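Local coordinates for DNA topoisomerase 2-associated protein PAT1 (Saccharomyces cerevisiae, PDB 5LMG), which activates mRNA decapping and represses translation, its C-terminal domain binding directly the decapping enzyme Dcp2 and the 5'-3' exonuclease Xrn1, at residues R190-V194 against S195-T199; T199-I202 against G203-I207; K249-L252 against I253-P256; M272-A275 against Y276-A279. The protein carries 2 engineered substitutions. One frame throughout, in Å; residues are numbered along the deposited sequence.

Interaction 1: R190-V194 against S195-T199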
loop_
_atom_site.group_PDB
_atom_site.type_symbol
_atom_site.label_atom_id
_atom_site.label_comp_id
_atom_site.label_asym_id
_atom_site.label_seq_id
_atom_site.Cartn_x
_atom_site.Cartn_y
_atom_site.Cartn_z
ATOM N N ARG A 190 5.188 -7.448 15.059
ATOM C CA ARG A 190 4.856 -8.079 16.338
ATOM C C ARG A 190 3.365 -8.179 16.672
ATOM O O ARG A 190 2.973 -9.083 17.413
ATOM C CB ARG A 190 5.589 -7.375 17.493
ATOM C CG ARG A 190 7.084 -7.567 17.449
ATOM C CD ARG A 190 7.764 -6.789 18.550
ATOM N NE ARG A 190 9.180 -7.132 18.634
ATOM C CZ ARG A 190 10.099 -6.381 19.235
ATOM N NH1 ARG A 190 9.758 -5.230 19.807
ATOM N NH2 ARG A 190 11.365 -6.779 19.273
ATOM N N ASN A 191 2.548 -7.252 16.173
ATOM C CA ASN A 191 1.122 -7.198 16.519
ATOM C C ASN A 191 0.168 -7.689 15.432
ATOM O O ASN A 191 -1.051 -7.653 15.625
ATOM C CB ASN A 191 0.762 -5.775 16.953
ATOM C CG ASN A 191 1.538 -5.351 18.176
ATOM O OD1 ASN A 191 1.255 -5.774 19.302
ATOM N ND2 ASN A 191 2.593 -4.578 17.971
ATOM N N ASN A 192 0.710 -8.138 14.294
ATOM C CA ASN A 192 -0.102 -8.565 13.157
ATOM C C ASN A 192 0.453 -9.783 12.461
ATOM O O ASN A 192 1.671 -9.989 12.445
ATOM C CB ASN A 192 -0.160 -7.434 12.111
ATOM C CG ASN A 192 -0.722 -6.135 12.616
ATOM O OD1 ASN A 192 -1.939 -5.963 12.720
ATOM N ND2 ASN A 192 0.154 -5.193 12.941
ATOM N N ASN A 193 -0.449 -10.535 11.793
ATOM C CA ASN A 193 -0.086 -11.612 10.892
ATOM C C ASN A 193 0.266 -10.800 9.627
ATOM O O ASN A 193 -0.634 -10.244 8.982
ATOM C CB ASN A 193 -1.288 -12.540 10.621
ATOM C CG ASN A 193 -1.002 -13.682 9.670
ATOM O OD1 ASN A 193 -0.488 -13.513 8.555
ATOM N ND2 ASN A 193 -1.358 -14.877 10.086
ATOM N N VAL A 194 1.576 -10.656 9.348
ATOM C CA VAL A 194 2.125 -9.872 8.232
ATOM C C VAL A 194 1.602 -10.383 6.877
ATOM O O VAL A 194 1.194 -9.566 6.049
ATOM C CB VAL A 194 3.679 -9.742 8.284
ATOM C CG1 VAL A 194 4.198 -8.786 7.213
ATOM C CG2 VAL A 194 4.149 -9.278 9.662
ATOM N N SER A 195 1.552 -11.718 6.677
ATOM C CA SER A 195 1.036 -12.307 5.438
ATOM C C SER A 195 -0.429 -11.887 5.170
ATOM O O SER A 195 -0.761 -11.593 4.020
ATOM C CB SER A 195 1.180 -13.823 5.447
ATOM O OG SER A 195 0.657 -14.361 4.244
ATOM N N PHE A 196 -1.287 -11.830 6.223
ATOM C CA PHE A 196 -2.655 -11.341 6.068
ATOM C C PHE A 196 -2.646 -9.880 5.577
ATOM O O PHE A 196 -3.384 -9.565 4.649
ATOM C CB PHE A 196 -3.507 -11.486 7.354
ATOM C CG PHE A 196 -4.846 -10.763 7.253
ATOM C CD1 PHE A 196 -5.858 -11.246 6.427
ATOM C CD2 PHE A 196 -5.064 -9.566 7.933
ATOM C CE1 PHE A 196 -7.073 -10.554 6.295
ATOM C CE2 PHE A 196 -6.284 -8.881 7.811
ATOM C CZ PHE A 196 -7.281 -9.380 6.991
ATOM N N LEU A 197 -1.775 -9.015 6.158
ATOM C CA LEU A 197 -1.659 -7.593 5.770
ATOM C C LEU A 197 -1.314 -7.404 4.284
ATOM O O LEU A 197 -1.810 -6.464 3.648
ATOM C CB LEU A 197 -0.645 -6.828 6.648
ATOM C CG LEU A 197 -0.958 -6.660 8.142
ATOM C CD1 LEU A 197 0.087 -5.767 8.797
ATOM C CD2 LEU A 197 -2.381 -6.086 8.385
ATOM N N THR A 198 -0.514 -8.333 3.724
ATOM C CA THR A 198 -0.109 -8.310 2.312
ATOM C C THR A 198 -1.229 -8.736 1.331
ATOM O O THR A 198 -1.058 -8.554 0.128
ATOM C CB THR A 198 1.172 -9.114 2.089
ATOM O OG1 THR A 198 0.892 -10.503 2.213
ATOM C CG2 THR A 198 2.334 -8.652 2.983
ATOM N N THR A 199 -2.354 -9.303 1.833
ATOM C CA THR A 199 -3.520 -9.671 0.997
ATOM C C THR A 199 -4.420 -8.420 0.793
ATOM O O THR A 199 -5.383 -8.450 0.020
ATOM C CB THR A 199 -4.313 -10.866 1.566
ATOM O OG1 THR A 199 -5.028 -10.470 2.733
ATOM C CG2 THR A 199 -3.456 -12.118 1.811
#
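N193 and F196 meet in a helix N-cap, at the point where the chain leaves helix 178-191, turns, and starts the short helix 194-197. The capping atom is N193 OD1, which accepts from F196 N at 3.0 Å. Because CG lies anti to the backbone N (chi1 179°), the amide is carried forward beside its own carbonyl carbon and can reach over the first turn. The donor does not sit on a lone pair: F196 N stands above the amide plane, 38° out of it. The N193 amide is also turned almost perpendicular to the F196 ring, which packs on I138, S142 and T145. Capping of this kind, with an asparagine side chain standing in for the missing preceding turn, is a classic way to begin a helix in an all-helical fold such as this domain, whose sequence family belongs to the TPR clan. The backbone then takes over, with L197 N bonding to N193 O at 3.3 Å and T198 N to V194 O at 3.1 Å. At the far end two threonine hydroxyls turn back on the helix, T198 OG1 donating to S195 O at 2.7 Å and T199 OG1 to F196 O at 2.7 Å. F196 O is thereby gripped twice, since T199 N also donates to it. Just before the cap in sequence, N192 lays its CB against L197 CD1 at 3.7 Å, the two side chains crossing at about a right angle, while its amide is held by S133, L188 and F129. V194 packs on L242, S245 and L246 of helix 234-246.

Interaction 2: T199-I202 against G203-I207. With EDO (1,2-ethanediol), chain J.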
loop_
_atom_site.group_PDB
_atom_site.type_symbol
_atom_site.label_atom_id
_atom_site.label_comp_id
_atom_site.label_asym_id
_atom_site.label_seq_id
_atom_site.Cartn_x
_atom_site.Cartn_y
_atom_site.Cartn_z
ATOM N N THR A 199 -2.354 -9.303 1.833
ATOM C CA THR A 199 -3.520 -9.671 0.997
ATOM C C THR A 199 -4.420 -8.420 0.793
ATOM O O THR A 199 -5.383 -8.450 0.020
ATOM C CB THR A 199 -4.313 -10.866 1.566
ATOM O OG1 THR A 199 -5.028 -10.470 2.733
ATOM C CG2 THR A 199 -3.456 -12.118 1.811
ATOM N N SER A 200 -4.079 -7.323 1.489
ATOM C CA SER A 200 -4.784 -6.046 1.436
ATOM C C SER A 200 -3.959 -5.000 0.690
ATOM O O SER A 200 -2.765 -4.846 0.961
ATOM C CB SER A 200 -5.116 -5.577 2.855
ATOM O OG SER A 200 -5.215 -4.169 2.990
ATOM N N LYS A 201 -4.613 -4.252 -0.221
ATOM C CA LYS A 201 -3.982 -3.171 -0.977
ATOM C C LYS A 201 -3.400 -2.090 -0.028
ATOM O O LYS A 201 -2.261 -1.679 -0.219
ATOM C CB LYS A 201 -4.948 -2.566 -2.006
ATOM C CG LYS A 201 -4.296 -1.571 -2.960
ATOM C CD LYS A 201 -5.311 -0.973 -3.916
ATOM C CE LYS A 201 -4.658 -0.409 -5.147
ATOM N NZ LYS A 201 -5.662 0.066 -6.132
ATOM N N ILE A 202 -4.164 -1.691 1.009
ATOM C CA ILE A 202 -3.762 -0.707 2.036
ATOM C C ILE A 202 -2.594 -1.250 2.864
ATOM O O ILE A 202 -1.614 -0.536 3.073
ATOM C CB ILE A 202 -4.959 -0.248 2.936
ATOM C CG1 ILE A 202 -6.172 0.282 2.103
ATOM C CG2 ILE A 202 -4.521 0.772 4.026
ATOM C CD1 ILE A 202 -5.899 1.502 1.138
ATOM N N GLY A 203 -2.726 -2.497 3.326
ATOM C CA GLY A 203 -1.701 -3.193 4.100
ATOM C C GLY A 203 -0.381 -3.239 3.365
ATOM O O GLY A 203 0.641 -2.807 3.909
ATOM N N LEU A 204 -0.421 -3.681 2.086
ATOM C CA LEU A 204 0.760 -3.768 1.231
ATOM C C LEU A 204 1.422 -2.411 1.012
ATOM O O LEU A 204 2.644 -2.312 1.148
ATOM C CB LEU A 204 0.454 -4.459 -0.106
ATOM C CG LEU A 204 1.671 -5.046 -0.834
ATOM C CD1 LEU A 204 2.207 -6.303 -0.114
ATOM C CD2 LEU A 204 1.330 -5.382 -2.274
ATOM N N ASN A 205 0.620 -1.377 0.683
ATOM C CA ASN A 205 1.122 -0.016 0.470
ATOM C C ASN A 205 1.731 0.581 1.744
ATOM O O ASN A 205 2.754 1.251 1.655
ATOM C CB ASN A 205 0.061 0.879 -0.118
ATOM C CG ASN A 205 -0.314 0.555 -1.550
ATOM O OD1 ASN A 205 0.358 -0.213 -2.253
ATOM N ND2 ASN A 205 -1.417 1.121 -2.008
ATOM N N LEU A 206 1.143 0.298 2.925
ATOM C CA LEU A 206 1.699 0.769 4.200
ATOM C C LEU A 206 3.065 0.132 4.468
ATOM O O LEU A 206 3.967 0.828 4.931
ATOM C CB LEU A 206 0.746 0.517 5.380
ATOM C CG LEU A 206 -0.372 1.547 5.558
ATOM C CD1 LEU A 206 -1.465 1.022 6.472
ATOM C CD2 LEU A 206 0.171 2.841 6.107
ATOM N N ILE A 207 3.231 -1.170 4.138
ATOM C CA ILE A 207 4.504 -1.877 4.320
ATOM C C ILE A 207 5.557 -1.265 3.376
ATOM O O ILE A 207 6.646 -0.941 3.839
ATOM C CB ILE A 207 4.374 -3.427 4.200
ATOM C CG1 ILE A 207 3.461 -3.994 5.312
ATOM C CG2 ILE A 207 5.762 -4.117 4.251
ATOM C CD1 ILE A 207 2.829 -5.373 5.016
HETATM C C1 EDO J . 3.605 2.740 -1.711
HETATM O O1 EDO J . 2.780 2.791 -0.570
HETATM C C2 EDO J . 2.824 2.041 -2.842
HETATM O O2 EDO J . 3.732 1.567 -3.815
#
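The carboxamide of N205, poised above the backbone carbonyl of K201, is the flat group here. K201 O lies over one face, directly above CG at 3.2 Å, while the opposite face receives carbon C2 of a bound 1,2-ethanediol, 3.7 Å from CG. This diol, probably from the crystallisation liquor, donates from O1 to N205 O at 2.7 Å. With the carbonyl over the plane, the amide N-H cannot point at it, and ND2 bonds to Q161 OE1 instead. The K201 side chain runs alongside, pointing the same way as N205, and its extended chain brings the charge to Y276 in a cation-pi contact. The same residues open helix 201-216. S200 is its N-cap, with OG accepting from G203 N at 3.0 Å in a nearly straight bond (170°); this hydroxyl is also bonded to S141 OG. S200 O then takes L204 N at 2.8 Å, and the same i to i+4 pattern continues from K201 O to N205 N and from I202 O to L206 N. On the buried flank I202 CG2 touches L206 CD1 at 3.9 Å. The chemistry implies a division of labour: the serine satisfies an N-H that has no preceding turn to accept it, and the asparagine spends its polar end on a neighbouring helix.

Interaction 3: K249-L252 against I253-P256. With EDO (1,2-ethanediol), chain H.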
loop_
_atom_site.group_PDB
_atom_site.type_symbol
_atom_site.label_atom_id
_atom_site.label_comp_id
_atom_site.label_asym_id
_atom_site.label_seq_id
_atom_site.Cartn_x
_atom_site.Cartn_y
_atom_site.Cartn_z
ATOM N N LYS A 249 5.125 -17.331 1.437
ATOM C CA LYS A 249 3.806 -16.709 1.267
ATOM C C LYS A 249 3.820 -15.459 0.345
ATOM O O LYS A 249 2.785 -14.809 0.206
ATOM C CB LYS A 249 3.202 -16.359 2.649
ATOM C CG LYS A 249 2.913 -17.581 3.530
ATOM C CD LYS A 249 2.787 -17.242 5.013
ATOM C CE LYS A 249 4.117 -17.205 5.735
ATOM N NZ LYS A 249 3.951 -17.002 7.199
ATOM N N ILE A 250 4.982 -15.138 -0.290
ATOM C CA ILE A 250 5.175 -13.969 -1.170
ATOM C C ILE A 250 4.155 -13.933 -2.345
ATOM O O ILE A 250 3.638 -12.858 -2.659
ATOM C CB ILE A 250 6.655 -13.816 -1.653
ATOM C CG1 ILE A 250 7.602 -13.564 -0.446
ATOM C CG2 ILE A 250 6.810 -12.677 -2.687
ATOM C CD1 ILE A 250 9.150 -13.859 -0.707
ATOM N N GLN A 251 3.840 -15.092 -2.953
ATOM C CA GLN A 251 2.875 -15.198 -4.057
ATOM C C GLN A 251 1.443 -14.727 -3.660
ATOM O O GLN A 251 0.706 -14.221 -4.517
ATOM C CB GLN A 251 2.888 -16.632 -4.642
ATOM C CG GLN A 251 1.608 -17.109 -5.355
ATOM C CD GLN A 251 1.388 -16.473 -6.709
ATOM O OE1 GLN A 251 2.219 -16.580 -7.622
ATOM N NE2 GLN A 251 0.223 -15.862 -6.894
ATOM N N LEU A 252 1.090 -14.828 -2.355
ATOM C CA LEU A 252 -0.235 -14.440 -1.834
ATOM C C LEU A 252 -0.538 -12.928 -1.941
ATOM O O LEU A 252 -1.677 -12.513 -1.734
ATOM C CB LEU A 252 -0.443 -14.947 -0.397
ATOM C CG LEU A 252 -0.314 -16.464 -0.157
ATOM C CD1 LEU A 252 -0.572 -16.790 1.309
ATOM C CD2 LEU A 252 -1.272 -17.276 -1.054
ATOM N N ILE A 253 0.466 -12.114 -2.293
ATOM C CA ILE A 253 0.288 -10.680 -2.509
ATOM C C ILE A 253 -0.485 -10.422 -3.833
ATOM O O ILE A 253 -1.070 -9.353 -3.991
ATOM C CB ILE A 253 1.617 -9.882 -2.401
ATOM C CG1 ILE A 253 2.521 -10.084 -3.644
ATOM C CG2 ILE A 253 2.365 -10.179 -1.080
ATOM C CD1 ILE A 253 3.817 -9.267 -3.639
ATOM N N PHE A 254 -0.486 -11.410 -4.768
ATOM C CA PHE A 254 -1.203 -11.334 -6.054
ATOM C C PHE A 254 -2.615 -11.921 -5.836
ATOM O O PHE A 254 -2.722 -13.112 -5.541
ATOM C CB PHE A 254 -0.445 -12.097 -7.160
ATOM C CG PHE A 254 0.868 -11.476 -7.578
ATOM C CD1 PHE A 254 2.042 -11.751 -6.882
ATOM C CD2 PHE A 254 0.932 -10.615 -8.673
ATOM C CE1 PHE A 254 3.259 -11.169 -7.269
ATOM C CE2 PHE A 254 2.149 -10.045 -9.069
ATOM C CZ PHE A 254 3.310 -10.338 -8.372
ATOM N N PRO A 255 -3.694 -11.095 -5.900
ATOM C CA PRO A 255 -5.050 -11.624 -5.634
ATOM C C PRO A 255 -5.551 -12.627 -6.676
ATOM O O PRO A 255 -5.062 -12.597 -7.815
ATOM C CB PRO A 255 -5.936 -10.364 -5.610
ATOM C CG PRO A 255 -4.994 -9.217 -5.470
ATOM C CD PRO A 255 -3.745 -9.652 -6.188
ATOM N N PRO A 256 -6.522 -13.511 -6.320
ATOM C CA PRO A 256 -7.061 -14.448 -7.319
ATOM C C PRO A 256 -7.757 -13.718 -8.461
ATOM O O PRO A 256 -8.183 -12.567 -8.317
ATOM C CB PRO A 256 -8.066 -15.304 -6.531
ATOM C CG PRO A 256 -7.832 -14.992 -5.097
ATOM C CD PRO A 256 -7.232 -13.642 -5.033
HETATM C C1 EDO H . -2.448 -12.373 -11.547
HETATM O O1 EDO H . -1.285 -11.567 -11.676
HETATM C C2 EDO H . -2.778 -12.553 -10.046
HETATM O O2 EDO H . -3.233 -11.331 -9.454
#
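K249 and I250 open a tight 3-10 turn that closes on I253 and F254, and each step of it adds one partner. K249 O takes L252 N at 3.1 Å, the first of the i to i+3 bonds, while its NZ turns back to S245 O. I250 O receives I253 N at 3.3 Å and carries the I253 side chain as well. That isoleucine has CG1 tucked between its backbone N and carbonyl carbon (chi1 75°), a torsion that presses CG1 to 3.1 Å from I250 O, with CG2 at 3.4 Å from the same oxygen: a close fit. Q251 O accepts from F254 N at 3.1 Å, the donor standing 42° out of the carbonyl plane, and this oxygen also lies at the edge of the F254 ring, 3.7 Å from CD1. The Q251 chain bends at chi2, which brings NE2 to 3.8 Å from F254 CB before it bonds to E303 OE1. L252 gives its carbonyl to Y143 OH and leans its side chain on S195. Successive i to i+3 bonds of this sort are what define a 3-10 segment. The I253 branches also pack on T198, I277, F280 and L281. An alanine in place of I253 would probably open a gap among those four residues and strip the hydrocarbon from I250 O. The turn lies between helices 234-246 and 257-267, P256 forming the N-cap of the latter, with I253 directed to helix 275-286, I250 to helix 290-322, and F254 wedged against both, its ring edge-to-face with W278.

Interaction 4: M272-A275 against Y276-A279. Engineered in segment 276-279: A279 (natural residue Gln). With EDO (1,2-ethanediol), chain H.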
loop_
_atom_site.group_PDB
_atom_site.type_symbol
_atom_site.label_atom_id
_atom_site.label_comp_id
_atom_site.label_asym_id
_atom_site.label_seq_id
_atom_site.Cartn_x
_atom_site.Cartn_y
_atom_site.Cartn_z
ATOM N N MET A 272 -6.321 -5.167 -14.627
ATOM C CA MET A 272 -6.211 -4.917 -13.191
ATOM C C MET A 272 -4.888 -4.189 -12.931
ATOM O O MET A 272 -3.849 -4.634 -13.416
ATOM C CB MET A 272 -6.287 -6.236 -12.402
ATOM C CG MET A 272 -6.390 -6.053 -10.906
ATOM S SD MET A 272 -8.035 -5.512 -10.381
ATOM C CE MET A 272 -7.893 -5.767 -8.637
ATOM N N ASP A 273 -4.936 -3.041 -12.234
ATOM C CA ASP A 273 -3.721 -2.280 -11.919
ATOM C C ASP A 273 -2.967 -2.994 -10.785
ATOM O O ASP A 273 -3.442 -3.028 -9.646
ATOM C CB ASP A 273 -4.041 -0.820 -11.548
ATOM C CG ASP A 273 -2.851 0.133 -11.539
ATOM O OD1 ASP A 273 -1.696 -0.348 -11.475
ATOM O OD2 ASP A 273 -3.077 1.362 -11.567
ATOM N N GLU A 274 -1.809 -3.588 -11.119
ATOM C CA GLU A 274 -0.988 -4.303 -10.143
ATOM C C GLU A 274 0.375 -3.632 -9.908
ATOM O O GLU A 274 1.282 -4.260 -9.330
ATOM C CB GLU A 274 -0.861 -5.797 -10.510
ATOM C CG GLU A 274 -2.182 -6.537 -10.337
ATOM C CD GLU A 274 -2.165 -8.052 -10.262
ATOM O OE1 GLU A 274 -1.277 -8.677 -10.882
ATOM O OE2 GLU A 274 -3.083 -8.617 -9.626
ATOM N N ALA A 275 0.493 -2.331 -10.299
ATOM C CA ALA A 275 1.702 -1.507 -10.126
ATOM C C ALA A 275 2.170 -1.459 -8.673
ATOM O O ALA A 275 3.371 -1.585 -8.428
ATOM C CB ALA A 275 1.483 -0.099 -10.657
ATOM N N TYR A 276 1.220 -1.341 -7.712
ATOM C CA TYR A 276 1.501 -1.327 -6.269
ATOM C C TYR A 276 2.135 -2.666 -5.784
ATOM O O TYR A 276 2.849 -2.661 -4.783
ATOM C CB TYR A 276 0.222 -1.003 -5.462
ATOM C CG TYR A 276 -0.779 -2.137 -5.399
ATOM C CD1 TYR A 276 -1.592 -2.436 -6.490
ATOM C CD2 TYR A 276 -0.921 -2.907 -4.245
ATOM C CE1 TYR A 276 -2.496 -3.496 -6.450
ATOM C CE2 TYR A 276 -1.828 -3.967 -4.192
ATOM C CZ TYR A 276 -2.623 -4.248 -5.294
ATOM O OH TYR A 276 -3.522 -5.283 -5.273
ATOM N N ILE A 277 1.845 -3.798 -6.469
ATOM C CA ILE A 277 2.416 -5.108 -6.107
ATOM C C ILE A 277 3.890 -5.130 -6.498
ATOM O O ILE A 277 4.731 -5.524 -5.687
ATOM C CB ILE A 277 1.630 -6.314 -6.707
ATOM C CG1 ILE A 277 0.156 -6.320 -6.238
ATOM C CG2 ILE A 277 2.332 -7.637 -6.360
ATOM C CD1 ILE A 277 -0.784 -7.313 -6.952
ATOM N N TRP A 278 4.192 -4.710 -7.753
ATOM C CA TRP A 278 5.570 -4.660 -8.255
ATOM C C TRP A 278 6.389 -3.600 -7.521
ATOM O O TRP A 278 7.589 -3.793 -7.370
ATOM C CB TRP A 278 5.615 -4.488 -9.787
ATOM C CG TRP A 278 4.958 -5.622 -10.525
ATOM C CD1 TRP A 278 3.724 -5.608 -11.112
ATOM C CD2 TRP A 278 5.446 -6.971 -10.643
ATOM N NE1 TRP A 278 3.425 -6.853 -11.617
ATOM C CE2 TRP A 278 4.457 -7.716 -11.325
ATOM C CE3 TRP A 278 6.626 -7.625 -10.237
ATOM C CZ2 TRP A 278 4.625 -9.074 -11.641
ATOM C CZ3 TRP A 278 6.779 -8.977 -10.521
ATOM C CH2 TRP A 278 5.787 -9.689 -11.213
ATOM N N ALA A 279 5.739 -2.510 -7.028
ATOM C CA ALA A 279 6.401 -1.454 -6.241
ATOM C C ALA A 279 6.812 -2.027 -4.878
ATOM O O ALA A 279 7.934 -1.789 -4.427
ATOM C CB ALA A 279 5.491 -0.246 -6.075
HETATM C C1 EDO H . -2.448 -12.373 -11.547
HETATM O O1 EDO H . -1.285 -11.567 -11.676
HETATM C C2 EDO H . -2.778 -12.553 -10.046
HETATM O O2 EDO H . -3.233 -11.331 -9.454
HETATM O O HOH W 1 -1.252 0.150 -8.659
HETATM O O HOH W 2 0.998 -8.468 -12.269
#
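E274 and I277 lie side by side at the start of helix 275-286, E274 CD touching I277 CD1 at 3.7 Å. A275 N and Y276 N have no preceding turn to accept them. A275 N bonds to D273 OD1 at 3.2 Å, nearly along the C-O axis. Y276 N reaches a water at 3.0 Å, which in turn donates weakly to D273 OD1, an oxygen also salt-bridged to K344. E274 O serves the next two, I277 N at 3.0 Å from well above the carbonyl plane and W278 N by a weak bond. A279, an engineered residue, donates its N to A275 O at 2.9 Å. The indole is satisfied through a second water, which accepts from W278 NE1 at 3.0 Å and donates to E274 OE1 at 2.7 Å. Both carboxylate oxygens also face a bound 1,2-ethanediol. A glycine instead of E274 would probably leave that water without its acceptor and I277 CD1 without the glutamate chain alongside it. I277 CG1 lies over one face of the Y276 ring, offset toward its rim, and at the ring edge D273 O approaches CE1 to 3.4 Å. E274 is the N-cap residue of the helix, and the aspartate just before it, accepting from the backbone N two residues on, makes an Asx turn.

Three contacts start helices, two by the same side-chain N-cap, asparagine OD1 in interaction 1 and serine OG in interaction 2, and the third, interaction 4, by an Asx turn and a water. Interaction 3 is a 3-10 turn between helices. Interaction 2 is buried; 1, 3 and 4 are partly buried. Interactions 1 and 2 share T199, with T198 CB resting on L204 CD1 at 3.7 Å, and T198 also packs on I253 of interaction 3. Interaction 2 meets interaction 4 through K201 and Y276. Interactions 3 and 4 join by hydrocarbon, I253 CD1 lying 3.5 Å from I277 CG2, and border the same ethanediol. Interactions 1 and 4 do not touch.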